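Local structure of probable 2-dehydro-3-deoxygalactonokinase DgoK1 (Sinorhizobium meliloti, 3T69) at residues B[8-16]-B[298-308]; B[124-132]-B[146-156]. The protein probably catalyses the ATP-dependent phosphorylation of 2-dehydro-3-deoxy-D-galactonate to its 6-phosphate, the second step in breaking down D-galactonate. All blocks are in the same frame, centred on the assembly; numbering follows the deposited sequence.

Contact 1: residues B[8-16]-B[298-308]; sequences YYAAVDWGT and LSAAARAIWPL
Y8 and W306 supply the direct hydrogen bond here: Y8 OH donates to W306 O over 2.7 Å, where the chain has just left the helix. The carbonyl oxygen sits at the edge of the Y8 ring, near its plane, while the hydroxyl approaches from above the carbonyl plane, 36° out of it. One residue on, a water bridges Y9 OH and S299 OG. W306 spends its own indole N-H elsewhere, on D107.

Y8 and Y9 both face I24 on strand 19-24, a classic beta bulge at the start of strand 9-14; the Y9 ring lies on helix 290-305, while Y8 reaches the residues that follow it. In ASKHA kinases, the probable fold here, the first strand belongs to the N-terminal domain and the last helix packs back on it, as 290-305 does.

The remaining contacts are apolar. With CG between its backbone N and carbonyl carbon (chi1 65°), Y9 presents a ring face to the helix, and A302 CB stands over its centre, 3.4 Å from the centroid, in a CH-pi contact. L308 crosses Y8 at about a right angle, its CD1 near CE1. Farther along the strand, A11 CB meets L298 CD1 at 3.5 Å.

Contact 2: residues B[124-132]-B[146-156]; sequences VMRGEETQL and VCMPGTHSKWV
K154 NZ donates to V124 O over 3.0 Å, lying in the carbonyl plane at a C=O...N angle of 153°. To get there the lysine bends at chi2 (88°), and its side chain crosses that of E128 at about a right angle, K154 CD lying 3.8 Å from E128 CD. E128 OE1 remains 4.5 Å from K154 NZ, beyond a salt bridge, though the opposite charges may still attract. A methionine at K154 would probably leave V124 O without this donor and the E128 carboxylate without its nearby positive charge.

Next to the lysine the contact turns apolar around M148. Its SD rests against L132 CG at 3.8 Å, and the bend at chi3 (54°) swings CE round to E128 CB and Q131 OE1. L132 and V156 meet tip to tip, CD1 to CG1, while M125 and V156 cross obliquely, the methyl CE of M125 beside CG2 of V156.

The start of helix 128-139 is tied from within. G127, at the N-cap, sends its N-H to the syn lone pair of E129 OE1 over 2.8 Å, and T130 OG1 donates to E129 OE2 on the anti side, tilted out of the carboxylate plane.

Strands 143-148 and 153-159 form an antiparallel hairpin of the six-stranded sheet, a place consistent with the phosphate-binding hairpin of ASKHA kinases. Strand 123-125 instead pairs with 108-116 in the other sheet, so the contact joins the two sheets. Beside the hairpin, M125 leans on F166 of strand 162-169, and at its turn H152 meets F220 of the second subunit.

Contact 2 lies close to the middle of the chain and is buried, whereas contact 1 sits farther out, with exposed residues toward the C-terminal end. Both reach the larger mixed sheet, contact 1 through strand 9-14 and contact 2 through strand 123-125. They also touch directly, L298 N packing against T130 CG2 at 3.4 Å, so the C-terminal helix and helix 128-139 are neighbours. Each has one side chain donating to a backbone carbonyl, a tyrosine hydroxyl in contact 1 and a lysine ammonium in contact 2. Otherwise the outer contact uses tyrosine rings, small alanines and a bridging water, the inner one aliphatic and sulfur packing. Only contact 2 comes within reach of the second subunit.

Contact 1: residues B[8-16]-B[298-308]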
loop_
_atom_site.group_PDB
_atom_site.type_symbol
_atom_site.label_atom_id
_atom_site.label_comp_id
_atom_site.label_asym_id
_atom_site.label_seq_id
_atom_site.Cartn_x
_atom_site.Cartn_y
_atom_site.Cartn_z
ATOM N N TYR B 8 14.336 -24.640 -34.135
ATOM C CA TYR B 8 13.931 -25.601 -33.032
ATOM C C TYR B 8 12.643 -25.232 -32.285
ATOM O O TYR B 8 11.610 -25.863 -32.502
ATOM C CB TYR B 8 15.015 -25.736 -31.995
ATOM C CG TYR B 8 14.834 -26.903 -31.046
ATOM C CD1 TYR B 8 15.801 -27.166 -30.073
ATOM C CD2 TYR B 8 13.723 -27.772 -31.131
ATOM C CE1 TYR B 8 15.683 -28.236 -29.192
ATOM C CE2 TYR B 8 13.583 -28.872 -30.226
ATOM C CZ TYR B 8 14.578 -29.079 -29.265
ATOM O OH TYR B 8 14.523 -30.108 -28.329
ATOM N N TYR B 9 12.705 -24.227 -31.399
ATOM C CA TYR B 9 11.520 -23.778 -30.664
ATOM C C TYR B 9 11.487 -22.270 -30.453
ATOM O O TYR B 9 12.519 -21.615 -30.517
ATOM C CB TYR B 9 11.309 -24.560 -29.338
ATOM C CG TYR B 9 12.406 -24.351 -28.303
ATOM C CD1 TYR B 9 13.520 -25.212 -28.231
ATOM C CD2 TYR B 9 12.347 -23.286 -27.395
ATOM C CE1 TYR B 9 14.548 -24.997 -27.285
ATOM C CE2 TYR B 9 13.364 -23.078 -26.467
ATOM C CZ TYR B 9 14.458 -23.922 -26.415
ATOM O OH TYR B 9 15.442 -23.694 -25.464
ATOM N N ALA B 10 10.279 -21.724 -30.278
ATOM C CA ALA B 10 10.096 -20.360 -29.771
ATOM C C ALA B 10 9.884 -20.471 -28.259
ATOM O O ALA B 10 9.166 -21.364 -27.792
ATOM C CB ALA B 10 8.919 -19.651 -30.436
ATOM N N ALA B 11 10.549 -19.592 -27.504
ATOM C CA ALA B 11 10.341 -19.461 -26.076
ATOM C C ALA B 11 9.725 -18.092 -25.838
ATOM O O ALA B 11 10.236 -17.087 -26.350
ATOM C CB ALA B 11 11.645 -19.593 -25.346
ATOM N N VAL B 12 8.612 -18.073 -25.091
ATOM C CA VAL B 12 7.862 -16.852 -24.818
ATOM C C VAL B 12 7.630 -16.718 -23.311
ATOM O O VAL B 12 7.088 -17.639 -22.681
ATOM C CB VAL B 12 6.481 -16.895 -25.503
ATOM C CG1 VAL B 12 5.596 -15.767 -25.012
ATOM C CG2 VAL B 12 6.610 -16.883 -27.018
ATOM N N ASP B 13 8.050 -15.583 -22.737
ATOM C CA ASP B 13 7.838 -15.265 -21.308
ATOM C C ASP B 13 6.844 -14.126 -21.224
ATOM O O ASP B 13 7.183 -12.977 -21.436
ATOM C CB ASP B 13 9.155 -14.913 -20.609
ATOM C CG ASP B 13 8.999 -14.653 -19.089
ATOM O OD1 ASP B 13 8.177 -15.297 -18.401
ATOM O OD2 ASP B 13 9.746 -13.820 -18.553
ATOM N N TRP B 14 5.595 -14.475 -20.939
ATOM C CA TRP B 14 4.482 -13.565 -21.092
ATOM C C TRP B 14 4.033 -13.117 -19.694
ATOM O O TRP B 14 3.232 -13.787 -19.002
ATOM C CB TRP B 14 3.365 -14.229 -21.884
ATOM C CG TRP B 14 2.637 -13.282 -22.750
ATOM C CD1 TRP B 14 2.408 -11.975 -22.497
ATOM C CD2 TRP B 14 2.005 -13.565 -24.019
ATOM N NE1 TRP B 14 1.686 -11.411 -23.523
ATOM C CE2 TRP B 14 1.442 -12.363 -24.478
ATOM C CE3 TRP B 14 1.905 -14.708 -24.827
ATOM C CZ2 TRP B 14 0.776 -12.264 -25.706
ATOM C CZ3 TRP B 14 1.233 -14.607 -26.041
ATOM C CH2 TRP B 14 0.670 -13.397 -26.461
ATOM N N GLY B 15 4.595 -11.979 -19.283
ATOM C CA GLY B 15 4.342 -11.393 -17.980
ATOM C C GLY B 15 3.111 -10.521 -17.958
ATOM O O GLY B 15 2.469 -10.328 -18.993
ATOM N N THR B 16 2.793 -9.984 -16.777
ATOM C CA THR B 16 1.626 -9.126 -16.651
ATOM C C THR B 16 1.792 -7.890 -17.518
ATOM O O THR B 16 0.815 -7.423 -18.095
ATOM C CB THR B 16 1.394 -8.650 -15.215
ATOM O OG1 THR B 16 1.580 -9.749 -14.322
ATOM C CG2 THR B 16 -0.011 -8.051 -15.039
ATOM N N LEU B 298 12.620 -22.340 -19.928
ATOM C CA LEU B 298 11.902 -22.701 -21.121
ATOM C C LEU B 298 12.689 -23.718 -21.982
ATOM O O LEU B 298 12.092 -24.532 -22.685
ATOM C CB LEU B 298 11.511 -21.481 -21.961
ATOM C CG LEU B 298 10.711 -20.332 -21.343
ATOM C CD1 LEU B 298 11.168 -19.032 -21.936
ATOM C CD2 LEU B 298 9.242 -20.470 -21.569
ATOM N N SER B 299 14.020 -23.682 -21.950
ATOM C CA SER B 299 14.795 -24.664 -22.734
ATOM C C SER B 299 14.647 -26.096 -22.170
ATOM O O SER B 299 14.380 -27.046 -22.909
ATOM C CB SER B 299 16.273 -24.218 -22.918
ATOM O OG SER B 299 17.150 -25.324 -23.142
ATOM N N ALA B 300 14.764 -26.244 -20.861
ATOM C CA ALA B 300 14.650 -27.578 -20.286
ATOM C C ALA B 300 13.265 -28.215 -20.546
ATOM O O ALA B 300 13.156 -29.447 -20.640
ATOM C CB ALA B 300 14.978 -27.551 -18.824
ATOM N N ALA B 301 12.231 -27.375 -20.685
ATOM C CA ALA B 301 10.887 -27.843 -20.988
ATOM C C ALA B 301 10.762 -28.238 -22.442
ATOM O O ALA B 301 10.302 -29.336 -22.729
ATOM C CB ALA B 301 9.767 -26.791 -20.572
ATOM N N ALA B 302 11.145 -27.348 -23.340
ATOM C CA ALA B 302 11.240 -27.642 -24.766
ATOM C C ALA B 302 12.034 -28.921 -25.088
ATOM O O ALA B 302 11.577 -29.739 -25.837
ATOM C CB ALA B 302 11.830 -26.464 -25.488
ATOM N N ARG B 303 13.215 -29.105 -24.507
ATOM C CA ARG B 303 14.020 -30.285 -24.835
ATOM C C ARG B 303 13.202 -31.510 -24.437
ATOM O O ARG B 303 13.356 -32.585 -25.045
ATOM C CB ARG B 303 15.402 -30.327 -24.107
ATOM C CG ARG B 303 16.556 -29.335 -24.522
ATOM C CD ARG B 303 17.913 -29.659 -23.721
ATOM N NE ARG B 303 19.065 -28.783 -24.099
ATOM C CZ ARG B 303 20.381 -28.966 -23.796
ATOM N NH1 ARG B 303 20.808 -30.026 -23.090
ATOM N NH2 ARG B 303 21.294 -28.072 -24.201
ATOM N N ALA B 304 12.364 -31.359 -23.396
ATOM C CA ALA B 304 11.661 -32.512 -22.784
ATOM C C ALA B 304 10.408 -32.965 -23.536
ATOM O O ALA B 304 10.044 -34.137 -23.490
ATOM C CB ALA B 304 11.362 -32.286 -21.289
ATOM N N ILE B 305 9.743 -32.066 -24.241
ATOM C CA ILE B 305 8.557 -32.538 -24.900
ATOM C C ILE B 305 8.774 -32.702 -26.387
ATOM O O ILE B 305 8.055 -33.462 -27.045
ATOM C CB ILE B 305 7.275 -31.755 -24.501
ATOM C CG1 ILE B 305 7.222 -30.357 -25.124
ATOM C CG2 ILE B 305 7.173 -31.700 -22.968
ATOM C CD1 ILE B 305 6.761 -29.288 -24.091
ATOM N N TRP B 306 9.784 -32.011 -26.900
ATOM C CA TRP B 306 10.175 -32.167 -28.306
ATOM C C TRP B 306 11.638 -32.534 -28.372
ATOM O O TRP B 306 12.424 -31.778 -28.924
ATOM C CB TRP B 306 9.912 -30.905 -29.113
ATOM C CG TRP B 306 8.505 -30.382 -28.964
ATOM C CD1 TRP B 306 7.325 -31.033 -29.290
ATOM C CD2 TRP B 306 8.112 -29.098 -28.440
ATOM N NE1 TRP B 306 6.242 -30.218 -29.013
ATOM C CE2 TRP B 306 6.694 -29.033 -28.495
ATOM C CE3 TRP B 306 8.819 -28.002 -27.933
ATOM C CZ2 TRP B 306 5.974 -27.908 -28.060
ATOM C CZ3 TRP B 306 8.099 -26.883 -27.503
ATOM C CH2 TRP B 306 6.694 -26.847 -27.575
ATOM N N PRO B 307 12.013 -33.695 -27.800
ATOM C CA PRO B 307 13.428 -34.065 -27.799
ATOM C C PRO B 307 13.867 -34.202 -29.239
ATOM O O PRO B 307 13.076 -34.572 -30.084
ATOM C CB PRO B 307 13.462 -35.436 -27.084
ATOM C CG PRO B 307 12.064 -35.595 -26.431
ATOM C CD PRO B 307 11.160 -34.829 -27.398
ATOM N N LEU B 308 15.097 -33.842 -29.533
ATOM C CA LEU B 308 15.540 -33.872 -30.910
ATOM C C LEU B 308 16.158 -35.243 -31.275
ATOM O O LEU B 308 16.566 -35.998 -30.390
ATOM C CB LEU B 308 16.409 -32.638 -31.247
ATOM C CG LEU B 308 17.379 -31.986 -30.237
ATOM C CD1 LEU B 308 17.757 -30.619 -30.773
ATOM C CD2 LEU B 308 16.891 -31.882 -28.719
HETATM O O HOH W 1 17.582 -25.137 -25.843
#

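Contact 2: residues B[124-132]-B[146-156]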
loop_
_atom_site.group_PDB
_atom_site.type_symbol
_atom_site.label_atom_id
_atom_site.label_comp_id
_atom_site.label_asym_id
_atom_site.label_seq_id
_atom_site.Cartn_x
_atom_site.Cartn_y
_atom_site.Cartn_z
ATOM N N VAL B 124 0.880 -18.216 -4.506
ATOM C CA VAL B 124 0.699 -18.488 -5.917
ATOM C C VAL B 124 1.820 -17.905 -6.764
ATOM O O VAL B 124 2.395 -16.877 -6.418
ATOM C CB VAL B 124 -0.707 -17.999 -6.297
ATOM C CG1 VAL B 124 -0.696 -16.821 -7.314
ATOM C CG2 VAL B 124 -1.574 -19.176 -6.622
ATOM N N MET B 125 2.199 -18.598 -7.818
ATOM C CA MET B 125 3.325 -18.117 -8.652
ATOM C C MET B 125 3.089 -18.633 -10.028
ATOM O O MET B 125 2.754 -19.790 -10.200
ATOM C CB MET B 125 4.713 -18.488 -8.082
ATOM C CG MET B 125 5.478 -19.683 -8.693
ATOM S SD MET B 125 7.239 -19.943 -8.215
ATOM C CE MET B 125 7.124 -19.783 -6.465
ATOM N N ARG B 126 3.130 -17.733 -10.991
ATOM C CA ARG B 126 2.963 -18.089 -12.373
ATOM C C ARG B 126 4.133 -17.468 -13.217
ATOM O O ARG B 126 4.064 -16.298 -13.625
ATOM C CB ARG B 126 1.570 -17.613 -12.794
ATOM C CG ARG B 126 0.846 -18.498 -13.731
ATOM C CD ARG B 126 -0.533 -18.019 -14.133
ATOM N NE ARG B 126 -1.611 -18.691 -13.404
ATOM C CZ ARG B 126 -1.914 -20.000 -13.467
ATOM N NH1 ARG B 126 -1.235 -20.828 -14.248
ATOM N NH2 ARG B 126 -2.932 -20.480 -12.746
ATOM N N GLY B 127 5.235 -18.211 -13.423
ATOM C CA GLY B 127 6.377 -17.735 -14.259
ATOM C C GLY B 127 7.778 -17.831 -13.644
ATOM O O GLY B 127 8.793 -18.132 -14.317
ATOM N N GLU B 128 7.847 -17.535 -12.357
ATOM C CA GLU B 128 9.036 -17.682 -11.540
ATOM C C GLU B 128 9.357 -19.151 -11.366
ATOM O O GLU B 128 10.490 -19.507 -10.976
ATOM C CB GLU B 128 8.794 -17.031 -10.150
ATOM C CG GLU B 128 8.634 -15.472 -10.106
ATOM C CD GLU B 128 7.233 -14.980 -10.369
ATOM O OE1 GLU B 128 6.307 -15.818 -10.441
ATOM O OE2 GLU B 128 7.029 -13.750 -10.516
ATOM N N GLU B 129 8.388 -20.034 -11.603
ATOM C CA GLU B 129 8.740 -21.457 -11.487
ATOM C C GLU B 129 9.613 -21.843 -12.686
ATOM O O GLU B 129 10.409 -22.735 -12.584
ATOM C CB GLU B 129 7.534 -22.415 -11.345
ATOM C CG GLU B 129 6.809 -22.713 -12.632
ATOM C CD GLU B 129 6.197 -21.456 -13.166
ATOM O OE1 GLU B 129 5.673 -20.701 -12.317
ATOM O OE2 GLU B 129 6.253 -21.198 -14.385
ATOM N N THR B 130 9.455 -21.166 -13.808
ATOM C CA THR B 130 10.275 -21.455 -14.948
ATOM C C THR B 130 11.708 -20.878 -14.849
ATOM O O THR B 130 12.663 -21.500 -15.332
ATOM C CB THR B 130 9.583 -21.032 -16.227
ATOM O OG1 THR B 130 8.365 -21.791 -16.333
ATOM C CG2 THR B 130 10.477 -21.326 -17.423
ATOM N N GLN B 131 11.854 -19.734 -14.176
ATOM C CA GLN B 131 13.176 -19.248 -13.842
ATOM C C GLN B 131 13.770 -20.189 -12.814
ATOM O O GLN B 131 14.970 -20.303 -12.692
ATOM C CB GLN B 131 13.137 -17.805 -13.346
ATOM C CG GLN B 131 12.277 -16.865 -14.224
ATOM C CD GLN B 131 12.222 -15.426 -13.697
ATOM O OE1 GLN B 131 11.615 -15.136 -12.669
ATOM N NE2 GLN B 131 12.859 -14.521 -14.418
ATOM N N LEU B 132 12.956 -20.898 -12.077
ATOM C CA LEU B 132 13.561 -21.826 -11.125
ATOM C C LEU B 132 13.901 -23.163 -11.756
ATOM O O LEU B 132 14.794 -23.886 -11.285
ATOM C CB LEU B 132 12.675 -22.039 -9.907
ATOM C CG LEU B 132 12.556 -20.895 -8.909
ATOM C CD1 LEU B 132 11.372 -21.166 -7.988
ATOM C CD2 LEU B 132 13.833 -20.731 -8.110
ATOM N N VAL B 146 16.003 -18.378 -2.335
ATOM C CA VAL B 146 16.081 -17.528 -3.497
ATOM C C VAL B 146 15.047 -16.416 -3.429
ATOM O O VAL B 146 13.862 -16.676 -3.198
ATOM C CB VAL B 146 15.791 -18.368 -4.750
ATOM C CG1 VAL B 146 16.013 -17.587 -6.017
ATOM C CG2 VAL B 146 16.625 -19.686 -4.749
ATOM N N CYS B 147 15.486 -15.188 -3.673
ATOM C CA CYS B 147 14.624 -14.020 -3.674
ATOM C C CYS B 147 14.444 -13.613 -5.081
ATOM O O CYS B 147 15.426 -13.388 -5.768
ATOM C CB CYS B 147 15.255 -12.866 -2.865
ATOM S SG CYS B 147 14.702 -11.149 -3.213
ATOM N N MET B 148 13.188 -13.476 -5.520
ATOM C CA MET B 148 12.914 -13.133 -6.918
ATOM C C MET B 148 12.074 -11.864 -7.044
ATOM O O MET B 148 10.899 -11.953 -7.255
ATOM C CB MET B 148 12.251 -14.344 -7.647
ATOM C CG MET B 148 12.891 -15.727 -7.289
ATOM S SD MET B 148 12.139 -17.242 -7.899
ATOM C CE MET B 148 12.139 -16.748 -9.603
ATOM N N PRO B 149 12.695 -10.669 -6.950
ATOM C CA PRO B 149 12.019 -9.361 -6.949
ATOM C C PRO B 149 11.196 -9.173 -8.192
ATOM O O PRO B 149 11.326 -9.984 -9.064
ATOM C CB PRO B 149 13.186 -8.388 -6.996
ATOM C CG PRO B 149 14.317 -9.170 -7.625
ATOM C CD PRO B 149 14.160 -10.496 -6.974
ATOM N N GLY B 150 10.405 -8.082 -8.264
ATOM C CA GLY B 150 9.496 -7.703 -9.388
ATOM C C GLY B 150 8.190 -7.057 -8.861
ATOM O O GLY B 150 8.077 -6.778 -7.691
ATOM N N THR B 151 7.197 -6.807 -9.713
ATOM C CA THR B 151 5.865 -6.434 -9.223
ATOM C C THR B 151 5.453 -7.212 -7.968
ATOM O O THR B 151 4.985 -6.621 -7.001
ATOM C CB THR B 151 4.799 -6.732 -10.257
ATOM O OG1 THR B 151 5.164 -6.108 -11.484
ATOM C CG2 THR B 151 3.499 -6.170 -9.819
ATOM N N HIS B 152 5.590 -8.541 -8.016
ATOM C CA HIS B 152 5.347 -9.407 -6.875
ATOM C C HIS B 152 6.668 -10.129 -6.551
ATOM O O HIS B 152 7.254 -10.783 -7.394
ATOM C CB HIS B 152 4.252 -10.458 -7.157
ATOM C CG HIS B 152 2.884 -9.893 -7.444
ATOM N ND1 HIS B 152 1.913 -10.620 -8.110
ATOM C CD2 HIS B 152 2.317 -8.699 -7.149
ATOM C CE1 HIS B 152 0.813 -9.893 -8.219
ATOM N NE2 HIS B 152 1.038 -8.715 -7.666
ATOM N N SER B 153 7.167 -10.016 -5.340
ATOM C CA SER B 153 8.513 -10.494 -5.140
ATOM C C SER B 153 8.462 -11.875 -4.504
ATOM O O SER B 153 7.845 -12.069 -3.482
ATOM C CB SER B 153 9.311 -9.483 -4.314
ATOM O OG SER B 153 10.497 -10.089 -3.848
ATOM N N LYS B 154 9.081 -12.859 -5.112
ATOM C CA LYS B 154 8.959 -14.180 -4.536
ATOM C C LYS B 154 10.153 -14.587 -3.647
ATOM O O LYS B 154 11.309 -14.317 -3.999
ATOM C CB LYS B 154 8.678 -15.176 -5.661
ATOM C CG LYS B 154 7.196 -15.510 -5.803
ATOM C CD LYS B 154 6.368 -14.625 -6.690
ATOM C CE LYS B 154 4.996 -14.694 -6.112
ATOM N NZ LYS B 154 3.853 -14.326 -6.963
ATOM N N TRP B 155 9.891 -15.198 -2.500
ATOM C CA TRP B 155 10.971 -15.769 -1.669
ATOM C C TRP B 155 10.783 -17.282 -1.548
ATOM O O TRP B 155 9.796 -17.737 -0.989
ATOM C CB TRP B 155 11.041 -15.107 -0.288
ATOM C CG TRP B 155 11.718 -13.702 -0.343
ATOM C CD1 TRP B 155 11.251 -12.584 -0.985
ATOM C CD2 TRP B 155 12.950 -13.318 0.267
ATOM N NE1 TRP B 155 12.112 -11.537 -0.821
ATOM C CE2 TRP B 155 13.166 -11.957 -0.052
ATOM C CE3 TRP B 155 13.905 -13.996 1.028
ATOM C CZ2 TRP B 155 14.307 -11.258 0.371
ATOM C CZ3 TRP B 155 15.031 -13.317 1.452
ATOM C CH2 TRP B 155 15.221 -11.948 1.134
ATOM N N VAL B 156 11.728 -18.056 -2.089
ATOM C CA VAL B 156 11.521 -19.502 -2.315
ATOM C C VAL B 156 12.524 -20.429 -1.570
ATOM O O VAL B 156 13.734 -20.236 -1.665
ATOM C CB VAL B 156 11.560 -19.777 -3.826
ATOM C CG1 VAL B 156 11.128 -21.200 -4.151
ATOM C CG2 VAL B 156 10.714 -18.774 -4.555
#